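Fatty acid CoA ligase (PDB 6SQ8) belongs to the ANL superfamily of AMP-binding enzymes, with a large N-terminal region and a small C-terminal domain, and holds adenosine monophosphate. Local coordinates at residues Ala41-Gly46 against Gln71-His76; Val422-Val427 against Arg477-Thr482. One frame throughout, in Å; residues are numbered along the deposited sequence.

How the contacts relate
From the N terminus, contact 1 closes first: 71-76 returns to 41-46 after a strand and a helix, joining the ends of helices 28-44 and 61-72 beside a five-stranded parallel sheet. Contact 2 opens only much later, so the two loops lie in series, neither nested nor crossed. It closes a longer loop within the C-terminal domain, where 477-482, on the way to helix 489-494, packs against the edge strand 422-432 of a three-stranded sheet. The centres of contact 1 and contact 2 are about 43 Å apart, on opposite sides of the chain's centre. Between contact 1 and contact 2 the nearest atoms are about 23 Å apart.

Contact 1. Residues Ala41-Gly46 against Gln71-His76; sequences ALTEAG and QAIGCH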
loop_
_atom_site.group_PDB
_atom_site.type_symbol
_atom_site.label_atom_id
_atom_site.label_comp_id
_atom_site.label_asym_id
_atom_site.label_seq_id
_atom_site.Cartn_x
_atom_site.Cartn_y
_atom_site.Cartn_z
ATOM N N ALA A 41 -6.260 -28.122 9.632
ATOM C CA ALA A 41 -5.624 -28.765 8.495
ATOM C C ALA A 41 -4.125 -28.429 8.414
ATOM O O ALA A 41 -3.305 -29.295 8.092
ATOM C CB ALA A 41 -6.337 -28.362 7.230
ATOM N N LEU A 42 -3.773 -27.161 8.672
ATOM C CA LEU A 42 -2.371 -26.676 8.585
ATOM C C LEU A 42 -1.554 -27.252 9.750
ATOM O O LEU A 42 -0.387 -27.608 9.573
ATOM C CB LEU A 42 -2.351 -25.141 8.635
ATOM C CG LEU A 42 -2.850 -24.403 7.400
ATOM C CD1 LEU A 42 -3.209 -22.972 7.751
ATOM C CD2 LEU A 42 -1.805 -24.414 6.308
ATOM N N THR A 43 -2.178 -27.285 10.939
ATOM C CA THR A 43 -1.600 -27.871 12.139
ATOM C C THR A 43 -1.258 -29.332 11.835
ATOM O O THR A 43 -0.089 -29.714 11.941
ATOM C CB THR A 43 -2.540 -27.697 13.346
ATOM O OG1 THR A 43 -2.206 -26.464 13.994
ATOM C CG2 THR A 43 -2.494 -28.824 14.359
ATOM N N GLU A 44 -2.273 -30.095 11.394
ATOM C CA GLU A 44 -2.170 -31.538 11.118
ATOM C C GLU A 44 -1.114 -31.828 10.054
ATOM O O GLU A 44 -0.536 -32.884 10.068
ATOM C CB GLU A 44 -3.498 -32.136 10.645
ATOM C CG GLU A 44 -4.559 -32.252 11.724
ATOM C CD GLU A 44 -4.175 -32.930 13.026
ATOM O OE1 GLU A 44 -4.787 -32.589 14.063
ATOM O OE2 GLU A 44 -3.248 -33.763 12.996
ATOM N N ALA A 45 -0.876 -30.898 9.132
ATOM C CA ALA A 45 0.054 -31.118 8.028
ATOM C C ALA A 45 1.511 -30.981 8.484
ATOM O O ALA A 45 2.430 -31.120 7.666
ATOM C CB ALA A 45 -0.255 -30.159 6.903
ATOM N N GLY A 46 1.729 -30.645 9.765
ATOM C CA GLY A 46 3.062 -30.625 10.392
ATOM C C GLY A 46 3.839 -29.317 10.223
ATOM O O GLY A 46 5.066 -29.302 10.309
ATOM N N GLN A 71 -2.078 -17.136 11.054
ATOM C CA GLN A 71 -1.650 -16.298 12.176
ATOM C C GLN A 71 -2.089 -16.936 13.500
ATOM O O GLN A 71 -1.319 -16.971 14.451
ATOM C CB GLN A 71 -2.162 -14.870 11.990
ATOM C CG GLN A 71 -1.375 -14.100 10.925
ATOM C CD GLN A 71 -2.013 -12.783 10.560
ATOM O OE1 GLN A 71 -3.213 -12.584 10.735
ATOM N NE2 GLN A 71 -1.209 -11.865 10.055
ATOM N N ALA A 72 -3.322 -17.444 13.536
ATOM C CA ALA A 72 -3.890 -18.134 14.698
ATOM C C ALA A 72 -2.992 -19.298 15.140
ATOM O O ALA A 72 -2.784 -19.480 16.326
ATOM C CB ALA A 72 -5.279 -18.626 14.376
ATOM N N ILE A 73 -2.444 -20.058 14.185
ATOM C CA ILE A 73 -1.618 -21.248 14.495
ATOM C C ILE A 73 -0.155 -20.834 14.715
ATOM O O ILE A 73 0.761 -21.662 14.589
ATOM C CB ILE A 73 -1.730 -22.371 13.440
ATOM C CG1 ILE A 73 -0.990 -22.037 12.140
ATOM C CG2 ILE A 73 -3.174 -22.772 13.213
ATOM C CD1 ILE A 73 -0.645 -23.224 11.326
ATOM N N GLY A 74 0.078 -19.562 15.050
ATOM C CA GLY A 74 1.398 -19.109 15.462
ATOM C C GLY A 74 2.415 -19.082 14.329
ATOM O O GLY A 74 3.593 -19.006 14.593
ATOM N N CYS A 75 1.961 -19.071 13.072
ATOM C CA CYS A 75 2.856 -18.888 11.916
ATOM C C CYS A 75 2.798 -17.445 11.394
ATOM O O CYS A 75 1.928 -16.666 11.784
ATOM C CB CYS A 75 2.493 -19.870 10.810
ATOM S SG CYS A 75 2.932 -21.577 11.230
ATOM N N HIS A 76 3.748 -17.089 10.522
ATOM C CA HIS A 76 3.740 -15.787 9.883
ATOM C C HIS A 76 3.333 -15.917 8.411
ATOM O O HIS A 76 3.918 -16.677 7.638
ATOM C CB HIS A 76 5.067 -15.048 10.100
ATOM C CG HIS A 76 6.275 -15.635 9.465
ATOM N ND1 HIS A 76 7.242 -16.305 10.201
ATOM C CD2 HIS A 76 6.726 -15.591 8.193
ATOM C CE1 HIS A 76 8.227 -16.674 9.400
ATOM N NE2 HIS A 76 7.933 -16.252 8.159
#
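Ile73 reaches from the end of one helix to the last turn of another, where its two branches meet Leu42 and Thr43 separately. The longer branch does the apolar work: CD1 of Ile73 lies 3.7 Å from CB of Leu42, nearest the root of the leucine, whose forked end lies farther off. A chi1 of 74° sets CG1 of Ile73 between its backbone N and carbonyl carbon, and chi2 of 159° then stretches the chain out, carrying CD1 across to Leu42. The shorter branch turns to Thr43, with CG2 of Ile73 3.9 Å from OG1 of Thr43. These two side chains run past each other in opposite directions, and the hydroxyl meets the isoleucine alongside its methyl branch. Leu42 and Ile73 both leave their backbones facing across the contact, whereas the side chain of Thr43 leaves its backbone across that direction.

Both side chains of the apolar pair are buried. Leu42 also touches Val70 on helix 61-72 and Leu124 on strand 122-125, so it sits between that helix and the parallel sheet. The carbonyl O of Ile73 accepts a hydrogen bond from NE of Arg149, a residue that Thr43 also touches.

Each helix finishes in a Schellman motif closed by a glycine with positive phi. Gly46 N bonds to Thr43 O at 3.0 Å, and Gly74 N to Gln71 O at the same length, while Cys75 N reaches back to Val70 O. The second turn releases the chain into strand 76-79, which runs parallel beside strand 52-56. With these two strands, helix 61-72 forms the crossover of a beta-alpha-beta unit, and the contact packs its end against helix 28-44, an arrangement typical of layered alpha/beta domains with a parallel sheet.

Contact 2. Residues Val422-Val427 against Arg477-Thr482; sequences VRAAAV and RSIPVT
In Ile479, a chi1 of -52° sets CG1 anti to the carbonyl carbon and CG2 anti to the backbone N, while chi2 of -67° bends CD1 round toward Ala426. The branched side chain thereby spreads along the strand and meets two alanines. CG1 of Ile479 lies 4.0 Å from CB of Ala424, and its other branch, CG2, comes equally near CB of Ala426. The end of the chain, CD1 of Ile479, approaches the same methyl, CB of Ala426, to 3.9 Å. It also rests on the backbone, 3.8 Å from N of Ala426 and 4.1 Å from C of Ala425, so the peptide joining these residues forms part of the surface beneath it.

Ala424 and Ala426 face the loop. The intervening Ala425 points the other way and touches Leu416 and Thr417 of helix 409-418. Strand 422-432 carries a classic beta bulge, where the backbones of Arg423 and Ala424 both pair with the single residue Val444 of strand 438-445. Val444 also touches Ile479, and Val492 of helix 489-494 touches Ala426.

Past Ile479, the loop continues to Lys486, which lines the pocket of the bound 1-ethanoyl-9H-pyrido[3,4-b]indole-3-carboxylic acid. The Ile479 side chain itself is about 13 Å from the bound AMP. The contact is van der Waals packing: the loop is not hydrogen-bonded to segment 422-427, as an added strand would be, and between these two segments the packing comes down to one isoleucine fitted over small alanine methyls and a peptide.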
loop_
_atom_site.group_PDB
_atom_site.type_symbol
_atom_site.label_atom_id
_atom_site.label_comp_id
_atom_site.label_asym_id
_atom_site.label_seq_id
_atom_site.Cartn_x
_atom_site.Cartn_y
_atom_site.Cartn_z
ATOM N N VAL A 422 -1.963 18.973 -18.881
ATOM C CA VAL A 422 -1.081 17.939 -18.353
ATOM C C VAL A 422 -1.826 17.180 -17.252
ATOM O O VAL A 422 -2.408 17.794 -16.338
ATOM C CB VAL A 422 0.208 18.565 -17.798
ATOM C CG1 VAL A 422 1.078 17.530 -17.133
ATOM C CG2 VAL A 422 0.973 19.340 -18.855
ATOM N N ARG A 423 -1.782 15.840 -17.349
ATOM C CA ARG A 423 -2.442 14.903 -16.445
ATOM C C ARG A 423 -1.421 14.294 -15.460
ATOM O O ARG A 423 -1.773 14.047 -14.315
ATOM C CB ARG A 423 -3.160 13.845 -17.292
ATOM C CG ARG A 423 -4.587 13.527 -16.888
ATOM C CD ARG A 423 -5.639 14.482 -17.449
ATOM N NE ARG A 423 -5.581 15.792 -16.796
ATOM C CZ ARG A 423 -6.261 16.877 -17.157
ATOM N NH1 ARG A 423 -7.302 16.779 -17.967
ATOM N NH2 ARG A 423 -5.891 18.060 -16.691
ATOM N N ALA A 424 -0.165 14.075 -15.882
ATOM C CA ALA A 424 0.853 13.401 -15.027
ATOM C C ALA A 424 2.259 13.797 -15.445
ATOM O O ALA A 424 2.472 14.216 -16.530
ATOM C CB ALA A 424 0.707 11.897 -15.115
ATOM N N ALA A 425 3.225 13.622 -14.546
ATOM C CA ALA A 425 4.606 13.951 -14.852
ATOM C C ALA A 425 5.561 13.149 -13.975
ATOM O O ALA A 425 5.323 12.957 -12.811
ATOM C CB ALA A 425 4.822 15.438 -14.680
ATOM N N ALA A 426 6.671 12.721 -14.573
ATOM C CA ALA A 426 7.783 12.120 -13.840
ATOM C C ALA A 426 9.049 12.912 -14.157
ATOM O O ALA A 426 9.433 12.975 -15.288
ATOM C CB ALA A 426 7.918 10.660 -14.191
ATOM N N VAL A 427 9.638 13.538 -13.138
ATOM C CA VAL A 427 10.845 14.347 -13.276
ATOM C C VAL A 427 12.015 13.599 -12.629
ATOM O O VAL A 427 11.928 13.146 -11.494
ATOM C CB VAL A 427 10.622 15.716 -12.617
ATOM C CG1 VAL A 427 11.879 16.550 -12.557
ATOM C CG2 VAL A 427 9.501 16.491 -13.284
ATOM N N ARG A 477 2.692 8.213 -23.284
ATOM C CA ARG A 477 1.284 7.814 -23.176
ATOM C C ARG A 477 0.939 7.577 -21.700
ATOM O O ARG A 477 -0.165 7.902 -21.266
ATOM C CB ARG A 477 0.920 6.652 -24.103
ATOM C CG ARG A 477 1.608 5.324 -23.841
ATOM C CD ARG A 477 1.166 4.290 -24.869
ATOM N NE ARG A 477 -0.270 4.019 -24.810
ATOM C CZ ARG A 477 -1.192 4.530 -25.627
ATOM N NH1 ARG A 477 -0.850 5.356 -26.605
ATOM N NH2 ARG A 477 -2.462 4.203 -25.456
ATOM N N SER A 478 1.893 7.061 -20.922
ATOM C CA SER A 478 1.691 6.880 -19.474
ATOM C C SER A 478 3.025 6.853 -18.734
ATOM O O SER A 478 4.075 6.706 -19.340
ATOM C CB SER A 478 0.925 5.617 -19.204
ATOM O OG SER A 478 1.754 4.485 -19.416
ATOM N N ILE A 479 2.950 7.008 -17.409
ATOM C CA ILE A 479 4.123 6.892 -16.553
ATOM C C ILE A 479 4.250 5.425 -16.171
ATOM O O ILE A 479 3.306 4.847 -15.630
ATOM C CB ILE A 479 4.019 7.794 -15.311
ATOM C CG1 ILE A 479 3.688 9.243 -15.664
ATOM C CG2 ILE A 479 5.282 7.698 -14.482
ATOM C CD1 ILE A 479 4.779 9.983 -16.407
ATOM N N PRO A 480 5.406 4.777 -16.425
ATOM C CA PRO A 480 5.588 3.375 -16.065
ATOM C C PRO A 480 5.535 3.218 -14.539
ATOM O O PRO A 480 6.043 4.069 -13.803
ATOM C CB PRO A 480 6.984 3.022 -16.604
ATOM C CG PRO A 480 7.690 4.346 -16.645
ATOM C CD PRO A 480 6.617 5.354 -17.018
ATOM N N VAL A 481 4.928 2.120 -14.093
ATOM C CA VAL A 481 4.771 1.830 -12.695
ATOM C C VAL A 481 5.539 0.545 -12.371
ATOM O O VAL A 481 5.663 -0.343 -13.222
ATOM C CB VAL A 481 3.285 1.716 -12.305
ATOM C CG1 VAL A 481 2.591 3.055 -12.451
ATOM C CG2 VAL A 481 2.549 0.622 -13.075
ATOM N N THR A 482 6.036 0.461 -11.129
ATOM C CA THR A 482 6.608 -0.760 -10.551
ATOM C C THR A 482 5.474 -1.763 -10.358
ATOM O O THR A 482 4.301 -1.410 -10.477
ATOM C CB THR A 482 7.346 -0.462 -9.237
ATOM O OG1 THR A 482 6.382 -0.159 -8.231
ATOM C CG2 THR A 482 8.350 0.668 -9.343
#